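Local structure of uncharacterized protein (Nostoc punctiforme, 2R3S) at residues L170-S175 with V236-F241; D196-L201 with T219-A224. The protein is a putative O-methyltransferase that probably moves a methyl group from S-adenosylmethionine to a hydroxyl of a substrate not yet identified. One frame throughout, in Å; residues are numbered along the deposited sequence.

Interaction 1: residues L170-S175 with V236-F241. With EDO (1,2-ethanediol), chain E.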
loop_
_atom_site.group_PDB
_atom_site.type_symbol
_atom_site.label_atom_id
_atom_site.label_comp_id
_atom_site.label_asym_id
_atom_site.label_seq_id
_atom_site.Cartn_x
_atom_site.Cartn_y
_atom_site.Cartn_z
ATOM N N LEU A 170 18.327 13.295 -31.012
ATOM C CA LEU A 170 19.004 12.834 -29.827
ATOM C C LEU A 170 17.903 12.419 -28.856
ATOM O O LEU A 170 16.940 13.184 -28.647
ATOM C CB LEU A 170 19.853 13.962 -29.223
ATOM C CG LEU A 170 20.797 13.652 -28.070
ATOM C CD1 LEU A 170 21.915 12.694 -28.470
ATOM C CD2 LEU A 170 21.371 14.975 -27.519
ATOM N N ASP A 171 18.036 11.215 -28.293
ATOM C CA ASP A 171 17.097 10.695 -27.288
ATOM C C ASP A 171 17.841 10.476 -25.984
ATOM O O ASP A 171 18.508 9.465 -25.830
ATOM C CB ASP A 171 16.450 9.399 -27.780
ATOM C CG ASP A 171 15.182 9.017 -26.993
ATOM O OD1 ASP A 171 14.908 9.654 -25.948
ATOM O OD2 ASP A 171 14.476 8.057 -27.415
ATOM N N ILE A 172 17.714 11.430 -25.048
ATOM C CA ILE A 172 18.480 11.429 -23.803
ATOM C C ILE A 172 17.758 10.654 -22.685
ATOM O O ILE A 172 16.609 10.951 -22.350
ATOM C CB ILE A 172 18.788 12.884 -23.316
ATOM C CG1 ILE A 172 19.664 13.617 -24.333
ATOM C CG2 ILE A 172 19.464 12.879 -21.937
ATOM C CD1 ILE A 172 19.832 15.085 -24.044
ATOM N N SER A 173 18.491 9.724 -22.066
ATOM C CA SER A 173 17.957 8.594 -21.297
ATOM C C SER A 173 16.932 7.836 -22.132
ATOM O O SER A 173 15.787 7.644 -21.738
ATOM C CB SER A 173 17.412 9.000 -19.927
ATOM O OG SER A 173 16.318 9.865 -20.076
ATOM N N ALA A 174 17.403 7.384 -23.287
ATOM C CA ALA A 174 16.632 6.615 -24.240
ATOM C C ALA A 174 15.901 5.396 -23.622
ATOM O O ALA A 174 14.819 5.033 -24.069
ATOM C CB ALA A 174 17.551 6.194 -25.385
ATOM N N SER A 175 16.466 4.787 -22.583
ATOM C CA SER A 175 15.791 3.688 -21.893
ATOM C C SER A 175 15.447 2.581 -22.899
ATOM O O SER A 175 16.331 2.108 -23.608
ATOM C CB SER A 175 14.579 4.233 -21.103
ATOM O OG SER A 175 13.837 3.205 -20.489
ATOM N N VAL A 236 15.624 17.064 -29.836
ATOM C CA VAL A 236 16.179 16.433 -28.622
ATOM C C VAL A 236 15.031 16.007 -27.680
ATOM O O VAL A 236 14.279 16.836 -27.169
ATOM C CB VAL A 236 17.168 17.349 -27.878
ATOM C CG1 VAL A 236 17.748 16.642 -26.664
ATOM C CG2 VAL A 236 18.315 17.805 -28.823
ATOM N N LEU A 237 14.894 14.701 -27.480
ATOM C CA LEU A 237 13.870 14.147 -26.607
ATOM C C LEU A 237 14.440 13.932 -25.210
ATOM O O LEU A 237 15.541 13.414 -25.071
ATOM C CB LEU A 237 13.369 12.814 -27.155
ATOM C CG LEU A 237 13.104 12.747 -28.652
ATOM C CD1 LEU A 237 12.509 11.398 -29.003
ATOM C CD2 LEU A 237 12.208 13.885 -29.046
ATOM N N LEU A 238 13.673 14.318 -24.192
ATOM C CA LEU A 238 13.960 14.028 -22.797
ATOM C C LEU A 238 12.741 13.321 -22.129
ATOM O O LEU A 238 11.948 13.950 -21.389
ATOM C CB LEU A 238 14.268 15.330 -22.071
ATOM C CG LEU A 238 15.619 15.999 -22.295
ATOM C CD1 LEU A 238 15.575 17.518 -21.924
ATOM C CD2 LEU A 238 16.640 15.241 -21.481
ATOM N N PRO A 239 12.588 12.005 -22.373
ATOM C CA PRO A 239 11.486 11.272 -21.772
ATOM C C PRO A 239 11.822 10.824 -20.354
ATOM O O PRO A 239 12.805 10.148 -20.159
ATOM C CB PRO A 239 11.313 10.074 -22.704
ATOM C CG PRO A 239 12.499 10.076 -23.633
ATOM C CD PRO A 239 13.427 11.127 -23.203
ATOM N N ASN A 240 11.011 11.221 -19.383
ATOM C CA ASN A 240 11.147 10.789 -17.985
ATOM C C ASN A 240 12.590 10.845 -17.435
ATOM O O ASN A 240 13.051 9.921 -16.715
ATOM C CB ASN A 240 10.524 9.387 -17.766
ATOM C CG ASN A 240 9.005 9.403 -17.779
ATOM O OD1 ASN A 240 8.375 10.114 -16.996
ATOM N ND2 ASN A 240 8.409 8.598 -18.663
ATOM N N PHE A 241 13.278 11.951 -17.730
ATOM C CA PHE A 241 14.644 12.165 -17.249
ATOM C C PHE A 241 14.769 13.286 -16.255
ATOM O O PHE A 241 15.401 13.132 -15.228
ATOM C CB PHE A 241 15.591 12.467 -18.420
ATOM C CG PHE A 241 17.068 12.272 -18.082
ATOM C CD1 PHE A 241 17.512 11.110 -17.450
ATOM C CD2 PHE A 241 18.009 13.234 -18.414
ATOM C CE1 PHE A 241 18.853 10.924 -17.146
ATOM C CE2 PHE A 241 19.361 13.040 -18.109
ATOM C CZ PHE A 241 19.769 11.889 -17.476
HETATM C C1 EDO E . 13.250 7.262 -19.561
HETATM O O1 EDO E . 14.290 8.226 -19.963
HETATM C C2 EDO E . 13.622 6.247 -18.467
HETATM O O2 EDO E . 13.430 6.663 -17.103
#

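Interaction 2: residues D196-L201 with T219-A224. With EDO (1,2-ethanediol), chain D.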
loop_
_atom_site.group_PDB
_atom_site.type_symbol
_atom_site.label_atom_id
_atom_site.label_comp_id
_atom_site.label_asym_id
_atom_site.label_seq_id
_atom_site.Cartn_x
_atom_site.Cartn_y
_atom_site.Cartn_z
ATOM N N ASP A 196 22.282 6.587 -23.135
ATOM C CA ASP A 196 21.960 5.990 -21.826
ATOM C C ASP A 196 23.158 5.184 -21.351
ATOM O O ASP A 196 24.186 5.139 -22.028
ATOM C CB ASP A 196 20.712 5.090 -21.907
ATOM C CG ASP A 196 19.853 5.146 -20.641
ATOM O OD1 ASP A 196 20.414 5.038 -19.527
ATOM O OD2 ASP A 196 18.613 5.274 -20.755
ATOM N N TRP A 197 23.036 4.540 -20.200
ATOM C CA TRP A 197 24.063 3.598 -19.776
ATOM C C TRP A 197 24.114 2.427 -20.762
ATOM O O TRP A 197 23.108 2.053 -21.363
ATOM C CB TRP A 197 23.803 3.103 -18.362
ATOM C CG TRP A 197 23.604 4.195 -17.359
ATOM C CD1 TRP A 197 22.447 4.483 -16.685
ATOM C CD2 TRP A 197 24.576 5.143 -16.912
ATOM N NE1 TRP A 197 22.643 5.550 -15.843
ATOM C CE2 TRP A 197 23.939 5.978 -15.965
ATOM C CE3 TRP A 197 25.929 5.360 -17.205
ATOM C CZ2 TRP A 197 24.613 7.017 -15.302
ATOM C CZ3 TRP A 197 26.597 6.396 -16.554
ATOM C CH2 TRP A 197 25.935 7.218 -15.621
ATOM N N ALA A 198 25.301 1.851 -20.945
ATOM C CA ALA A 198 25.491 0.820 -21.960
ATOM C C ALA A 198 24.520 -0.354 -21.837
ATOM O O ALA A 198 23.998 -0.820 -22.838
ATOM C CB ALA A 198 26.953 0.311 -21.960
ATOM N N SER A 199 24.306 -0.858 -20.634
ATOM C CA SER A 199 23.426 -2.007 -20.451
ATOM C C SER A 199 21.966 -1.686 -20.766
ATOM O O SER A 199 21.193 -2.580 -21.123
ATOM C CB SER A 199 23.542 -2.525 -19.029
ATOM O OG SER A 199 23.108 -1.551 -18.080
ATOM N N VAL A 200 21.590 -0.408 -20.673
ATOM C CA VAL A 200 20.221 0.006 -20.999
ATOM C C VAL A 200 20.044 0.116 -22.499
ATOM O O VAL A 200 19.042 -0.339 -23.036
ATOM C CB VAL A 200 19.842 1.333 -20.304
ATOM C CG1 VAL A 200 18.436 1.789 -20.739
ATOM C CG2 VAL A 200 19.962 1.184 -18.767
ATOM N N LEU A 201 21.021 0.700 -23.174
ATOM C CA LEU A 201 21.020 0.793 -24.639
ATOM C C LEU A 201 20.963 -0.549 -25.364
ATOM O O LEU A 201 20.567 -0.595 -26.528
ATOM C CB LEU A 201 22.236 1.573 -25.130
ATOM C CG LEU A 201 22.276 3.049 -24.780
ATOM C CD1 LEU A 201 23.683 3.582 -25.019
ATOM C CD2 LEU A 201 21.223 3.814 -25.580
ATOM N N THR A 219 24.137 4.719 -30.896
ATOM C CA THR A 219 24.179 4.824 -29.443
ATOM C C THR A 219 25.402 5.604 -28.960
ATOM O O THR A 219 26.474 5.531 -29.552
ATOM C CB THR A 219 24.112 3.427 -28.742
ATOM O OG1 THR A 219 25.323 2.695 -28.970
ATOM C CG2 THR A 219 22.922 2.620 -29.248
ATOM N N ILE A 220 25.213 6.389 -27.907
ATOM C CA ILE A 220 26.284 7.106 -27.244
ATOM C C ILE A 220 26.161 6.645 -25.815
ATOM O O ILE A 220 25.297 7.131 -25.084
ATOM C CB ILE A 220 26.100 8.634 -27.341
ATOM C CG1 ILE A 220 26.037 9.081 -28.790
ATOM C CG2 ILE A 220 27.220 9.349 -26.650
ATOM C CD1 ILE A 220 25.640 10.486 -28.970
ATOM N N ALA A 221 26.980 5.673 -25.430
ATOM C CA ALA A 221 26.891 5.064 -24.110
ATOM C C ALA A 221 27.560 5.954 -23.065
ATOM O O ALA A 221 28.604 6.555 -23.332
ATOM C CB ALA A 221 27.528 3.697 -24.113
ATOM N N GLY A 222 26.951 6.021 -21.880
ATOM C CA GLY A 222 27.457 6.807 -20.762
ATOM C C GLY A 222 26.433 7.761 -20.166
ATOM O O GLY A 222 25.257 7.724 -20.504
ATOM N N SER A 223 26.917 8.606 -19.264
ATOM C CA SER A 223 26.149 9.667 -18.625
ATOM C C SER A 223 25.773 10.776 -19.566
ATOM O O SER A 223 26.620 11.290 -20.292
ATOM C CB SER A 223 26.960 10.280 -17.491
ATOM O OG SER A 223 26.360 11.484 -17.069
ATOM N N ALA A 224 24.505 11.184 -19.511
ATOM C CA ALA A 224 23.992 12.256 -20.348
ATOM C C ALA A 224 24.752 13.547 -20.056
ATOM O O ALA A 224 24.744 14.469 -20.854
ATOM C CB ALA A 224 22.497 12.452 -20.100
HETATM C C1 EDO D . 22.026 8.732 -17.779
HETATM O O1 EDO D . 22.944 9.769 -17.395
HETATM C C2 EDO D . 22.638 7.877 -18.878
HETATM O O2 EDO D . 22.732 8.581 -20.131
#

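Interaction 1: residues L170-S175 with V236-F241
Strands 168-172 and 233-239 are parallel neighbours in the middle of the Rossmann-like methyltransferase sheet. L170 lies beside V236 and D171 beside L237. Two backbone bonds join the strands: L237 N gives its hydrogen to L170 O at 2.8 Å, and I172 N gives its own to L237 O at 2.9 Å. Both are close to straight. On the face with L170 and V236, the branches are apolar. I172 CD1 reaches across to V236 CG1 at 3.7 Å, while I172 CB and CG2 both rest on L238 CD2. With chi1 at -63°, I172 CG2 is anti to the backbone N, and it comes to 3.8 Å from F241 CD2. Helix 247-260 covers this face through I257, which touches I172, V236 and L238. D171 and L237 lie on the other face, against F179 of helix 178-186. There D171 OD1 comes to 3.4 Å from P239 CG and has no polar partner in the model. D171 OD2 is bonded to G180 N, at the start of the same helix. Beyond the paired residues the two backbones separate. S173 CB and OG then pack against F241, and a 1,2-ethanediol, probably from the crystallisation liquor, sits between S173 O and P239 O. Its bonds there are too short to be trusted in detail. These strands are the first and fourth of the order 3-2-1-4-5-7-6. Their parting at the C-terminal ends fits the class I methyltransferase fold, in which the cofactor usually binds at this end of the sheet, as it probably does here.

Interaction 2: residues D196-L201 with T219-A224
W197 reaches over the backbone of G222 and S223 just past the end of strand 217-221. Its CB leaves the backbone heading away from that segment. The first torsion (chi1 -53°) sets CG anti to the carbonyl carbon, and the indole swings back. CG and CD1 lie near C2 of a 1,2-ethanediol, which sits over the middle of one ring face, 3.7 Å above the plane. NE1 and CE2 meet both carbons of this molecule. G222 O is on the same face, offset toward the rim. Farther out, CE3 rests on G222 C at 3.8 Å and CZ3 comes to 3.5 Å from S223 N. CH2, at the far end of the six-membered ring, touches S223 CB at 3.7 Å. The diol also grips residues 219-224: its O2 gives a hydrogen bond to G222 O at 2.7 Å, and its O1 accepts from A224 N. Beside the indole, on the side of the ring plane that faces the diol, G222 N donates to D196 O at 2.9 Å, from above the carbonyl plane. D196 OD1 accepts from W197 N through its anti lone pair, which ties the carboxylate to the start of the helical turn. On the other side of this backbone bond the contact is apolar. L201 CD1 lies against A221 CA at 3.6 Å and close to T219 CB, and A198 CB meets A221 CB. The contact closes the beta-alpha-beta unit of strand 191-196, helix 198-211 and strand 217-221. L201 faces strand 217-221, outermost on this side of the sheet, while V200 touches helix 136-143.

How the interactions relate
Interaction 1 is buried in the middle of the sheet, whereas interaction 2 is partly buried at its edge, beside the outermost strand 217-221. Both belong to the same seven-stranded sheet, and their centres are about 11 Å apart. Interaction 1 joins two adjacent strands by regular backbone bonds and apolar branches. Interaction 2 joins the start of a helix to a strand end, with one backbone bond and an indole over the chain. They meet directly: S175 N probably donates to D196 OD2, so the turn after strand 168-172 is tied to the end of strand 191-196. Each also binds a 1,2-ethanediol, consistent with a cleft at these strand ends.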